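Local coordinates for protein nitrite oxidoreductase subunit A (Kuenenia stuttgartiensis, PDB 7B04) that binds a molybdenum atom, two MD1 ligands and an iron/sulfur cluster as a member of the molybdopterin oxidoreductase family, at residues Phe571-Ser577 and Gly776-Lys781; Pro579-Gly583 and Ile1079-Phe1083; Leu230-Gly235 and Glu707-Ser711; Ala598-Leu603 and Arg772-Gly776; Tyr98-Tyr102 and Met780-Thr784. One frame throughout, in Å; residues are numbered along the deposited sequence.

Contact 1: Phe571-Ser577 and Gly776-Lys781; sequences FQASKWS and GSTTMK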
# COMPACT_ATOMS: atom_id res chain seq x y z
N PHE B 571 17.17 -2.26 -23.02
CA PHE B 571 17.40 -2.79 -24.36
C PHE B 571 18.34 -1.81 -25.08
O PHE B 571 17.98 -1.12 -26.03
CB PHE B 571 16.08 -2.99 -25.10
CG PHE B 571 15.12 -3.90 -24.39
CD1 PHE B 571 15.16 -5.27 -24.61
CD2 PHE B 571 14.18 -3.40 -23.51
CE1 PHE B 571 14.28 -6.12 -23.96
CE2 PHE B 571 13.30 -4.24 -22.86
CZ PHE B 571 13.35 -5.60 -23.08
N GLN B 572 19.57 -1.77 -24.57
CA GLN B 572 20.53 -0.74 -24.92
C GLN B 572 21.18 -1.05 -26.26
O GLN B 572 21.69 -2.15 -26.47
CB GLN B 572 21.58 -0.63 -23.82
CG GLN B 572 22.60 0.48 -23.98
CD GLN B 572 21.98 1.86 -23.92
OE1 GLN B 572 22.06 2.62 -24.87
NE2 GLN B 572 21.35 2.18 -22.80
N ALA B 573 21.16 -0.07 -27.16
CA ALA B 573 21.72 -0.23 -28.49
C ALA B 573 23.19 0.16 -28.52
O ALA B 573 23.61 1.10 -27.85
CB ALA B 573 20.94 0.63 -29.50
N SER B 574 23.97 -0.59 -29.31
CA SER B 574 25.38 -0.30 -29.51
C SER B 574 25.83 -1.01 -30.78
O SER B 574 25.06 -1.75 -31.41
CB SER B 574 26.22 -0.71 -28.29
OG SER B 574 26.28 -2.12 -28.14
N LYS B 575 27.09 -0.78 -31.16
CA LYS B 575 27.62 -1.39 -32.38
C LYS B 575 27.74 -2.90 -32.25
O LYS B 575 27.26 -3.64 -33.12
CB LYS B 575 28.97 -0.76 -32.73
CG LYS B 575 28.98 0.75 -32.65
N TRP B 576 28.37 -3.38 -31.18
CA TRP B 576 28.51 -4.82 -31.01
C TRP B 576 27.17 -5.48 -30.72
O TRP B 576 26.98 -6.66 -31.03
CB TRP B 576 29.51 -5.14 -29.90
CG TRP B 576 29.01 -4.83 -28.52
CD1 TRP B 576 29.18 -3.67 -27.82
CD2 TRP B 576 28.26 -5.71 -27.66
NE1 TRP B 576 28.59 -3.77 -26.59
CE2 TRP B 576 28.01 -5.01 -26.46
CE3 TRP B 576 27.78 -7.01 -27.79
CZ2 TRP B 576 27.30 -5.57 -25.40
CZ3 TRP B 576 27.07 -7.57 -26.74
CH2 TRP B 576 26.84 -6.85 -25.56
N SER B 577 26.23 -4.73 -30.14
CA SER B 577 24.95 -5.29 -29.72
C SER B 577 23.91 -5.25 -30.84
O SER B 577 23.44 -6.30 -31.29
CB SER B 577 24.43 -4.54 -28.49
OG SER B 577 23.96 -3.25 -28.85
N GLY B 776 20.42 -8.03 -29.69
CA GLY B 776 20.50 -6.62 -30.01
C GLY B 776 20.55 -5.68 -28.84
O GLY B 776 20.56 -4.46 -29.05
N SER B 777 20.63 -6.18 -27.61
CA SER B 777 20.69 -5.34 -26.42
C SER B 777 21.96 -5.66 -25.65
O SER B 777 22.32 -6.83 -25.49
CB SER B 777 19.47 -5.54 -25.53
OG SER B 777 18.27 -5.23 -26.22
N THR B 778 22.64 -4.61 -25.17
CA THR B 778 23.88 -4.81 -24.43
C THR B 778 23.67 -5.68 -23.21
O THR B 778 24.56 -6.45 -22.82
CB THR B 778 24.48 -3.46 -24.01
OG1 THR B 778 23.65 -2.85 -23.02
CG2 THR B 778 24.63 -2.54 -25.20
N THR B 779 22.50 -5.57 -22.58
CA THR B 779 22.21 -6.30 -21.36
C THR B 779 21.56 -7.66 -21.61
O THR B 779 21.44 -8.44 -20.66
CB THR B 779 21.29 -5.46 -20.46
OG1 THR B 779 20.03 -5.27 -21.12
CG2 THR B 779 21.91 -4.11 -20.18
N MET B 780 21.15 -7.96 -22.84
CA MET B 780 20.36 -9.16 -23.06
C MET B 780 20.72 -9.97 -24.30
O MET B 780 20.11 -11.03 -24.50
CB MET B 780 18.87 -8.80 -23.11
CG MET B 780 18.24 -8.60 -21.75
SD MET B 780 16.63 -7.79 -21.82
CE MET B 780 17.11 -6.07 -21.84
N LYS B 781 21.66 -9.54 -25.13
CA LYS B 781 22.08 -10.40 -26.24
C LYS B 781 22.74 -11.66 -25.68
O LYS B 781 23.61 -11.58 -24.81
CB LYS B 781 23.04 -9.68 -27.19
CG LYS B 781 23.36 -10.54 -28.41
CD LYS B 781 24.42 -9.95 -29.32
CE LYS B 781 23.89 -9.72 -30.72
NZ LYS B 781 22.88 -8.65 -30.75
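Met780 sets CG beside its own backbone N (chi1 -80°), continues extended and then bends sharply at chi3 (-85°), which carries CE over one face of Phe571. The result is a Met-aromatic contact between two irregular loops. CE lies 3.7 Å from the centroid of the Phe571 ring, near the normal but shifted toward the rim, whereas SD stands obliquely at 4.3 Å from that centroid. At the edge of the same ring comes Ser777 OG, 3.5 Å from Phe571 CD1; this hydroxyl is engaged by Leu773 O at the end of helix 767-774. Farther along, Trp576 crosses Thr778 at about a right angle, with its CZ2 3.8 Å from Thr778 CB. The indole NE1 is bonded to Tyr407 of the neighbouring subunit B, which places this side of the contact at the subunit interface. Lys781 bends at chi3 and chi4 and brings NZ to Ser577 O, although the modelled separation is too short for its exact length to be trusted. Thr778 N donates to Gln572 O at 2.9 Å, with an N-H...O angle of 153°, and lies in the carbonyl plane on a lone pair of Gln572 O.

Contact 2: Pro579-Gly583 and Ile1079-Phe1083; sequences PGFYG and IGMKF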
# COMPACT_ATOMS: atom_id res chain seq x y z
N PRO B 579 20.38 -2.90 -32.67
CA PRO B 579 19.41 -1.80 -32.55
C PRO B 579 18.76 -1.70 -31.18
O PRO B 579 18.27 -0.62 -30.83
CB PRO B 579 18.38 -2.13 -33.63
CG PRO B 579 18.42 -3.62 -33.71
CD PRO B 579 19.85 -4.02 -33.46
N GLY B 580 18.72 -2.79 -30.41
CA GLY B 580 18.12 -2.73 -29.09
C GLY B 580 16.63 -2.43 -29.15
O GLY B 580 15.88 -3.08 -29.89
N PHE B 581 16.22 -1.44 -28.36
CA PHE B 581 14.80 -1.09 -28.28
C PHE B 581 14.27 -0.58 -29.61
O PHE B 581 13.07 -0.71 -29.89
CB PHE B 581 14.61 -0.05 -27.18
CG PHE B 581 13.17 0.29 -26.90
CD1 PHE B 581 12.35 -0.60 -26.24
CD2 PHE B 581 12.65 1.51 -27.29
CE1 PHE B 581 11.03 -0.28 -25.98
CE2 PHE B 581 11.34 1.83 -27.04
CZ PHE B 581 10.53 0.94 -26.38
N TYR B 582 15.14 0.00 -30.45
CA TYR B 582 14.70 0.50 -31.75
C TYR B 582 14.20 -0.62 -32.65
O TYR B 582 13.40 -0.37 -33.56
CB TYR B 582 15.83 1.26 -32.44
CG TYR B 582 16.23 2.55 -31.76
CD1 TYR B 582 15.39 3.65 -31.77
CD2 TYR B 582 17.46 2.67 -31.13
CE1 TYR B 582 15.75 4.84 -31.15
CE2 TYR B 582 17.84 3.85 -30.52
CZ TYR B 582 16.98 4.93 -30.53
OH TYR B 582 17.36 6.10 -29.92
N GLY B 583 14.67 -1.85 -32.43
CA GLY B 583 14.22 -2.96 -33.25
C GLY B 583 12.72 -3.17 -33.18
O GLY B 583 12.08 -3.51 -34.18
N ILE B 1079 18.44 5.24 -25.34
CA ILE B 1079 18.29 3.89 -25.87
C ILE B 1079 19.60 3.39 -26.49
O ILE B 1079 19.88 2.19 -26.49
CB ILE B 1079 17.15 3.83 -26.90
CG1 ILE B 1079 15.83 4.24 -26.25
CG2 ILE B 1079 17.02 2.44 -27.49
CD1 ILE B 1079 15.37 3.29 -25.16
N GLY B 1080 20.41 4.31 -27.00
CA GLY B 1080 21.63 3.95 -27.70
C GLY B 1080 22.87 4.54 -27.04
O GLY B 1080 22.80 5.60 -26.42
N MET B 1081 23.99 3.84 -27.19
CA MET B 1081 25.27 4.37 -26.73
C MET B 1081 25.72 5.47 -27.68
O MET B 1081 26.68 5.31 -28.44
CB MET B 1081 26.33 3.27 -26.65
CG MET B 1081 26.12 2.27 -25.52
SD MET B 1081 26.22 3.03 -23.89
CE MET B 1081 27.97 3.40 -23.78
N LYS B 1082 25.01 6.60 -27.65
CA LYS B 1082 25.25 7.71 -28.56
C LYS B 1082 24.86 9.00 -27.86
O LYS B 1082 24.27 9.00 -26.78
CB LYS B 1082 24.46 7.54 -29.86
CG LYS B 1082 22.96 7.52 -29.66
CD LYS B 1082 22.21 7.23 -30.95
CE LYS B 1082 20.71 7.19 -30.71
NZ LYS B 1082 19.96 6.87 -31.96
N PHE B 1083 25.21 10.11 -28.49
CA PHE B 1083 24.92 11.44 -27.96
C PHE B 1083 23.91 12.15 -28.84
O PHE B 1083 23.78 11.87 -30.04
CB PHE B 1083 26.19 12.29 -27.87
CG PHE B 1083 27.19 11.78 -26.89
CD1 PHE B 1083 27.00 11.98 -25.53
CD2 PHE B 1083 28.31 11.09 -27.31
CE1 PHE B 1083 27.92 11.50 -24.62
CE2 PHE B 1083 29.23 10.62 -26.41
CZ PHE B 1083 29.04 10.82 -25.06
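Ile1079 buries the most surface here, fitting its branched side chain against Tyr582 and Phe581, the next two in order of area covered. Its CG2 is anti to the backbone N (CG1 taking chi1 -60°), and this methyl meets both aromatic residues. It lies over one face of the Tyr582 ring, 3.4 Å from CE2, and also approaches Phe581 CB at 3.5 Å. The other branch of Ile1079 goes to Phe581 alone: CD1 is 3.9 Å from Phe581 CD2, approaching the ring obliquely. CG2 thus sits between the two aromatic side chains, which are consecutive in sequence, while CD1 adds to the Phe581 side. The Phe581 ring has a further partner in Tyr237, which it meets edge-to-face.

The polar part of the contact is weaker. Lys1082 runs fully extended beyond CG, and its side chain comes from the opposite direction to that of Tyr582. NZ and Tyr582 OH form a weak hydrogen bond at 3.4 Å, so apolar packing carries most of the contact. Tyr582 N is bonded to Pro579 O at 3.2 Å, closing the turn from which both aromatic residues emerge. The arrangement is that of a type II' beta turn, with Gly580 at its second position, running into helix 582-585 and facing the loop that joins strands 1075-1076 and 1083-1084.

Contact 3: Leu230-Gly235 and Glu707-Ser711; sequences LLGVIG and EITNS
Leu230 lays its branched end across the backbone of Asn710, with CD2 3.6 Å from Asn710 O and CG 3.7 Å from that same oxygen. A chi1 of -157° turns CG of Leu230 away from the backbone N and swings the methyls toward the neighbouring segment, although the side chain starts off in another direction. That Asn710 carbonyl has its hydrogen bond from Asn565 ND2. One residue back, Thr709 OG1 donates to Leu230 O at 2.6 Å, its hydroxyl tilted 26° from the carbonyl plane. The backbone link follows at Val233, whose N gives a hydrogen bond to Ile708 O at 3.2 Å, lying in the plane of that carbonyl. These bonds fasten an irregular loop, between strand 222-226 and helix 238-254, to strand 707-709, at one side of a three-stranded antiparallel sheet; strand 716-720 pairs along the other edge of 707-709. The packing is apolar next to this join: Val233 and Ile708 lie side by side pointing the same way, with Val233 CB 3.7 Å from Ile708 CG2, and Ile234 CG1 reaches the same methyl at 4.1 Å. Glu707 bends at chi2 so that its carboxylate lies near the amides of Ile234 and Gly235, but the position of OE2 is doubtful. On the same loop, the Leu231 side chain comes about 6 Å from the bound MD1.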
# COMPACT_ATOMS: atom_id res chain seq x y z
N LEU B 230 7.65 -0.58 -20.30
CA LEU B 230 8.55 -1.60 -19.75
C LEU B 230 7.80 -2.62 -18.93
O LEU B 230 8.31 -3.72 -18.67
CB LEU B 230 9.64 -0.96 -18.89
CG LEU B 230 10.94 -1.73 -18.67
CD1 LEU B 230 11.65 -2.04 -19.98
CD2 LEU B 230 11.85 -0.92 -17.76
N LEU B 231 6.58 -2.29 -18.50
CA LEU B 231 5.73 -3.24 -17.78
C LEU B 231 5.34 -4.43 -18.66
O LEU B 231 5.30 -5.58 -18.20
CB LEU B 231 4.51 -2.49 -17.25
CG LEU B 231 4.70 -1.64 -15.99
CD1 LEU B 231 6.02 -0.86 -15.88
CD2 LEU B 231 3.58 -0.64 -16.01
N GLY B 232 5.04 -4.17 -19.93
CA GLY B 232 5.13 -5.17 -20.98
C GLY B 232 5.54 -4.52 -22.28
O GLY B 232 4.81 -3.66 -22.80
N VAL B 233 6.67 -4.93 -22.84
CA VAL B 233 7.25 -4.20 -23.97
C VAL B 233 6.47 -4.48 -25.25
O VAL B 233 6.17 -3.57 -26.03
CB VAL B 233 8.74 -4.53 -24.12
CG1 VAL B 233 9.32 -3.81 -25.33
CG2 VAL B 233 9.50 -4.17 -22.86
N ILE B 234 6.13 -5.75 -25.48
CA ILE B 234 5.42 -6.11 -26.70
C ILE B 234 4.00 -5.56 -26.68
O ILE B 234 3.53 -4.96 -27.65
CB ILE B 234 5.43 -7.64 -26.88
CG1 ILE B 234 6.86 -8.17 -26.73
CG2 ILE B 234 4.89 -8.02 -28.24
CD1 ILE B 234 7.81 -7.65 -27.77
N GLY B 235 3.31 -5.73 -25.56
CA GLY B 235 1.91 -5.33 -25.48
C GLY B 235 1.69 -3.84 -25.33
O GLY B 235 0.73 -3.30 -25.87
N GLU B 707 5.19 -12.12 -22.47
CA GLU B 707 5.52 -10.71 -22.29
C GLU B 707 6.83 -10.56 -21.54
O GLU B 707 7.17 -11.38 -20.68
CB GLU B 707 4.40 -9.97 -21.55
CG GLU B 707 4.52 -8.47 -21.65
CD GLU B 707 4.42 -7.99 -23.08
OE1 GLU B 707 3.57 -8.53 -23.83
OE2 GLU B 707 5.20 -7.11 -23.47
N ILE B 708 7.55 -9.49 -21.86
CA ILE B 708 8.89 -9.22 -21.34
C ILE B 708 8.84 -7.94 -20.52
O ILE B 708 8.15 -6.99 -20.88
CB ILE B 708 9.92 -9.11 -22.48
CG1 ILE B 708 11.29 -8.69 -21.95
CG2 ILE B 708 9.44 -8.14 -23.55
CD1 ILE B 708 11.93 -9.71 -21.05
N THR B 709 9.57 -7.93 -19.40
CA THR B 709 9.70 -6.73 -18.58
C THR B 709 11.05 -6.73 -17.89
O THR B 709 11.68 -7.78 -17.70
CB THR B 709 8.59 -6.60 -17.54
OG1 THR B 709 8.78 -5.39 -16.79
CG2 THR B 709 8.64 -7.76 -16.57
N ASN B 710 11.49 -5.53 -17.49
CA ASN B 710 12.71 -5.34 -16.73
C ASN B 710 12.42 -4.28 -15.67
O ASN B 710 11.30 -3.77 -15.56
CB ASN B 710 13.87 -4.87 -17.61
CG ASN B 710 14.05 -5.71 -18.86
OD1 ASN B 710 14.03 -6.94 -18.81
ND2 ASN B 710 14.25 -5.04 -19.99
N SER B 711 13.43 -3.97 -14.86
CA SER B 711 13.28 -2.94 -13.85
C SER B 711 14.57 -2.14 -13.74
O SER B 711 15.62 -2.54 -14.23
CB SER B 711 12.90 -3.53 -12.49
OG SER B 711 12.87 -2.54 -11.48

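Contact 4: Ala598-Leu603 and Arg772-Gly776; sequences ASAKDL and RLLDG
Asp775, the first residue past helix 767-774 to leave helical backbone angles, directs its carboxylate at the Ser599-Ala600 backbone. Its CG is anti to the backbone N (chi1 -164°), and OD2 receives Ala600 N at 3.2 Å. The N-H...O angle of 159° is fairly straight, and the bond uses the anti lone pair of OD2, the one away from OD1. A second donor, Ser599 OG, adds a weak hydrogen bond to OD2 at 3.3 Å. OD1 has a different partner, a long and weak ion pair with Lys781 NZ. Ala600 CB lies against the carbonyl oxygens of Arg772 and Asp775. Within the loop, Asp602 N is bonded to Ser599 O at 2.8 Å, closing a turn over Ala600 and Lys601.

Arg772 packs against the loop as well. Its chain is extended from CG to NE, and the charged end finds acceptors beyond the two segments: NH2 is bonded to Asp595 O and Asn593 O, while NH1 also forms a long, weak ion pair with Glu587. Leu603 CD2 lies over one face of the guanidinium, offset toward the rim and 3.7 Å from NH1, and Ala598 CB comes obliquely to 3.8 Å from NH2. The two carbonyls probably stabilise the buried guanidinium, with Glu587 as a weak counter-charge; the amide bond and the weaker hydroxyl bond to OD2 would be expected to orient the Asp775 carboxylate.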
# COMPACT_ATOMS: atom_id res chain seq x y z
N ALA B 598 15.27 -14.12 -37.70
CA ALA B 598 16.00 -12.90 -38.03
C ALA B 598 16.84 -12.42 -36.86
O ALA B 598 16.31 -12.15 -35.78
CB ALA B 598 15.01 -11.82 -38.45
N SER B 599 18.15 -12.33 -37.06
CA SER B 599 18.99 -11.64 -36.09
C SER B 599 18.59 -10.18 -36.00
O SER B 599 18.16 -9.57 -36.98
CB SER B 599 20.47 -11.76 -36.46
OG SER B 599 21.28 -11.03 -35.56
N ALA B 600 18.71 -9.61 -34.79
CA ALA B 600 18.31 -8.22 -34.58
C ALA B 600 19.11 -7.24 -35.43
O ALA B 600 18.66 -6.11 -35.65
CB ALA B 600 18.45 -7.85 -33.11
N LYS B 601 20.28 -7.65 -35.93
CA LYS B 601 21.06 -6.80 -36.82
C LYS B 601 20.60 -6.90 -38.27
O LYS B 601 21.01 -6.06 -39.08
CB LYS B 601 22.55 -7.16 -36.72
CG LYS B 601 23.18 -6.76 -35.40
CD LYS B 601 24.67 -7.08 -35.38
CE LYS B 601 25.30 -6.69 -34.05
NZ LYS B 601 26.75 -7.00 -34.01
N ASP B 602 19.77 -7.88 -38.60
CA ASP B 602 19.16 -7.99 -39.92
C ASP B 602 17.90 -7.14 -40.05
O ASP B 602 17.23 -7.21 -41.08
CB ASP B 602 18.82 -9.45 -40.23
CG ASP B 602 20.06 -10.33 -40.32
OD1 ASP B 602 21.13 -9.82 -40.72
OD2 ASP B 602 19.95 -11.53 -40.00
N LEU B 603 17.57 -6.35 -39.04
CA LEU B 603 16.37 -5.52 -39.06
C LEU B 603 16.68 -4.15 -39.63
O LEU B 603 17.74 -3.58 -39.37
CB LEU B 603 15.80 -5.37 -37.65
CG LEU B 603 15.31 -6.63 -36.93
CD1 LEU B 603 14.93 -6.32 -35.50
CD2 LEU B 603 14.14 -7.24 -37.68
N ARG B 772 14.09 -10.65 -30.84
CA ARG B 772 14.69 -9.51 -31.53
C ARG B 772 15.02 -8.38 -30.57
O ARG B 772 15.80 -7.49 -30.93
CB ARG B 772 13.76 -9.00 -32.63
CG ARG B 772 13.59 -9.95 -33.80
CD ARG B 772 12.66 -9.35 -34.84
NE ARG B 772 12.41 -10.25 -35.95
CZ ARG B 772 11.58 -9.98 -36.96
NH1 ARG B 772 10.87 -8.86 -36.94
NH2 ARG B 772 11.42 -10.85 -37.94
N LEU B 773 14.42 -8.36 -29.38
CA LEU B 773 14.78 -7.39 -28.35
C LEU B 773 15.89 -7.90 -27.45
O LEU B 773 16.79 -7.14 -27.09
CB LEU B 773 13.55 -7.04 -27.52
CG LEU B 773 12.54 -6.15 -28.24
CD1 LEU B 773 11.26 -6.03 -27.44
CD2 LEU B 773 13.15 -4.79 -28.51
N LEU B 774 15.84 -9.18 -27.07
CA LEU B 774 16.94 -9.78 -26.31
C LEU B 774 18.23 -9.71 -27.12
O LEU B 774 19.20 -9.07 -26.71
CB LEU B 774 16.60 -11.22 -25.95
CG LEU B 774 15.46 -11.42 -24.95
CD1 LEU B 774 15.04 -12.87 -24.93
CD2 LEU B 774 15.88 -10.96 -23.56
N ASP B 775 18.23 -10.34 -28.29
CA ASP B 775 19.31 -10.13 -29.23
C ASP B 775 19.27 -8.68 -29.69
O ASP B 775 18.20 -8.15 -30.01
CB ASP B 775 19.17 -11.09 -30.42
CG ASP B 775 20.43 -11.20 -31.24
OD1 ASP B 775 21.40 -11.82 -30.77
OD2 ASP B 775 20.44 -10.68 -32.38
N GLY B 776 20.42 -8.03 -29.69
CA GLY B 776 20.50 -6.62 -30.01
C GLY B 776 20.55 -5.68 -28.84
O GLY B 776 20.56 -4.46 -29.05

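Contact 5: Tyr98-Tyr102 and Met780-Thr784; sequences YSDLY and MKGYT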
# COMPACT_ATOMS: atom_id res chain seq x y z
N TYR B 98 17.91 -17.02 -9.09
CA TYR B 98 18.12 -16.13 -10.22
C TYR B 98 19.60 -16.10 -10.60
O TYR B 98 20.48 -16.03 -9.73
CB TYR B 98 17.64 -14.71 -9.88
CG TYR B 98 16.15 -14.56 -9.64
CD1 TYR B 98 15.28 -15.63 -9.82
CD2 TYR B 98 15.62 -13.34 -9.24
CE1 TYR B 98 13.92 -15.48 -9.60
CE2 TYR B 98 14.27 -13.19 -9.02
CZ TYR B 98 13.42 -14.26 -9.20
OH TYR B 98 12.08 -14.10 -8.98
N SER B 99 19.88 -16.13 -11.91
CA SER B 99 21.25 -16.18 -12.43
C SER B 99 21.27 -15.60 -13.85
O SER B 99 20.21 -15.37 -14.44
CB SER B 99 21.78 -17.62 -12.39
OG SER B 99 21.11 -18.42 -13.34
N ASP B 100 22.47 -15.39 -14.36
CA ASP B 100 22.67 -14.83 -15.71
C ASP B 100 23.36 -15.87 -16.60
O ASP B 100 23.74 -16.90 -16.10
CB ASP B 100 23.45 -13.52 -15.62
CG ASP B 100 24.85 -13.71 -15.11
OD1 ASP B 100 25.26 -12.93 -14.30
OD2 ASP B 100 25.50 -14.61 -15.57
N LEU B 101 23.70 -15.45 -17.81
CA LEU B 101 24.36 -16.30 -18.82
C LEU B 101 25.70 -16.78 -18.27
O LEU B 101 26.04 -17.92 -18.51
CB LEU B 101 24.69 -15.41 -20.01
CG LEU B 101 23.61 -15.24 -21.06
CD1 LEU B 101 23.87 -13.99 -21.83
CD2 LEU B 101 23.59 -16.41 -22.00
N TYR B 102 26.43 -15.90 -17.61
CA TYR B 102 27.79 -16.23 -17.15
C TYR B 102 27.77 -17.19 -15.97
O TYR B 102 28.83 -17.66 -15.60
CB TYR B 102 28.54 -14.94 -16.82
CG TYR B 102 28.74 -14.07 -18.02
CD1 TYR B 102 29.78 -14.28 -18.89
CD2 TYR B 102 27.86 -13.05 -18.30
CE1 TYR B 102 29.96 -13.48 -20.00
CE2 TYR B 102 28.02 -12.24 -19.40
CZ TYR B 102 29.07 -12.45 -20.25
OH TYR B 102 29.21 -11.66 -21.34
N MET B 780 21.15 -7.96 -22.84
CA MET B 780 20.36 -9.16 -23.06
C MET B 780 20.72 -9.97 -24.30
O MET B 780 20.11 -11.03 -24.50
CB MET B 780 18.87 -8.80 -23.11
CG MET B 780 18.24 -8.60 -21.75
SD MET B 780 16.63 -7.79 -21.82
CE MET B 780 17.11 -6.07 -21.84
N LYS B 781 21.66 -9.54 -25.13
CA LYS B 781 22.08 -10.40 -26.24
C LYS B 781 22.74 -11.66 -25.68
O LYS B 781 23.61 -11.58 -24.81
CB LYS B 781 23.04 -9.68 -27.19
CG LYS B 781 23.36 -10.54 -28.41
CD LYS B 781 24.42 -9.95 -29.32
CE LYS B 781 23.89 -9.72 -30.72
NZ LYS B 781 22.88 -8.65 -30.75
N GLY B 782 22.31 -12.81 -26.18
CA GLY B 782 22.71 -14.09 -25.64
C GLY B 782 21.58 -14.80 -24.93
O GLY B 782 21.60 -16.03 -24.82
N TYR B 783 20.59 -14.05 -24.46
CA TYR B 783 19.40 -14.60 -23.83
C TYR B 783 18.38 -14.93 -24.90
O TYR B 783 18.26 -14.24 -25.91
CB TYR B 783 18.79 -13.61 -22.84
CG TYR B 783 19.50 -13.55 -21.53
CD1 TYR B 783 19.64 -14.67 -20.73
CD2 TYR B 783 20.04 -12.35 -21.09
CE1 TYR B 783 20.29 -14.60 -19.52
CE2 TYR B 783 20.69 -12.27 -19.89
CZ TYR B 783 20.82 -13.39 -19.11
OH TYR B 783 21.47 -13.29 -17.92
N THR B 784 17.65 -16.00 -24.68
CA THR B 784 16.57 -16.39 -25.56
C THR B 784 15.27 -16.39 -24.77
O THR B 784 15.26 -16.77 -23.59
CB THR B 784 16.88 -17.77 -26.16
OG1 THR B 784 17.81 -17.63 -27.24
CG2 THR B 784 15.63 -18.44 -26.69
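Leu101 packs its branched end against Tyr783 and the turn before it. CB points at the 780-784 segment but acts as a stem, bringing the atoms beyond it to the tyrosine ring. CG, turned anti to the carbonyl carbon (chi1 -87°), is the atom that meets the aromatic face: it stands 3.9 Å from the centroid of the Tyr783 ring, 20° off the normal, in a CH-pi contact, with CE1 at 3.7 Å from Leu101 CG. Beyond it the methyls divide. CD1 reaches Lys781 O at 3.8 Å and also comes 4.1 Å from Tyr783 CE2, while CD2 lies 3.5 Å from Gly782 O. These carbonyls belong to a type II beta turn from Met780 to Tyr783, closed by Tyr783 N on Met780 O at 3.1 Å, with Gly782 at positive phi (110°) in its third position. The leucine therefore straddles the turn and the ring that follows it. The Tyr783 ring also meets Tyr793 edge-to-face. Nearby, Tyr102 OH is bonded to His406 of the neighbouring subunit B. Leu101 N gives Tyr783 OH only a weak bond, and the placing of that hydroxyl is less sure. This chemistry is consistent with a contact held mainly by apolar and CH-pi packing.

Overall arrangement
Contacts 1, 2 and 3 are buried, with contact 3 nearest the chain's centre and close to MD1; contacts 4 and 5 are only partly buried and lie farther out. The 776-781 loop joins contacts 1, 4 and 5: contact 1 shares Gly776 with contact 4, and Met780 and Lys781 with contact 5. Contact 2 connects to contact 1 through backbone bonds of Ala573 with Ile1079 and Met1081. Leu773 packs on Val233 and Ile234, bringing contacts 3 and 4 together. Chemistry varies with place: backbone bonding to a sheet edge in contact 3, isoleucine on aromatics in contact 2, a carboxylate bonded to a loop amide in contact 4, and Met-aromatic and CH-pi packing in contacts 1 and 5. Contacts 1, 2 and 5 also reach subunit B.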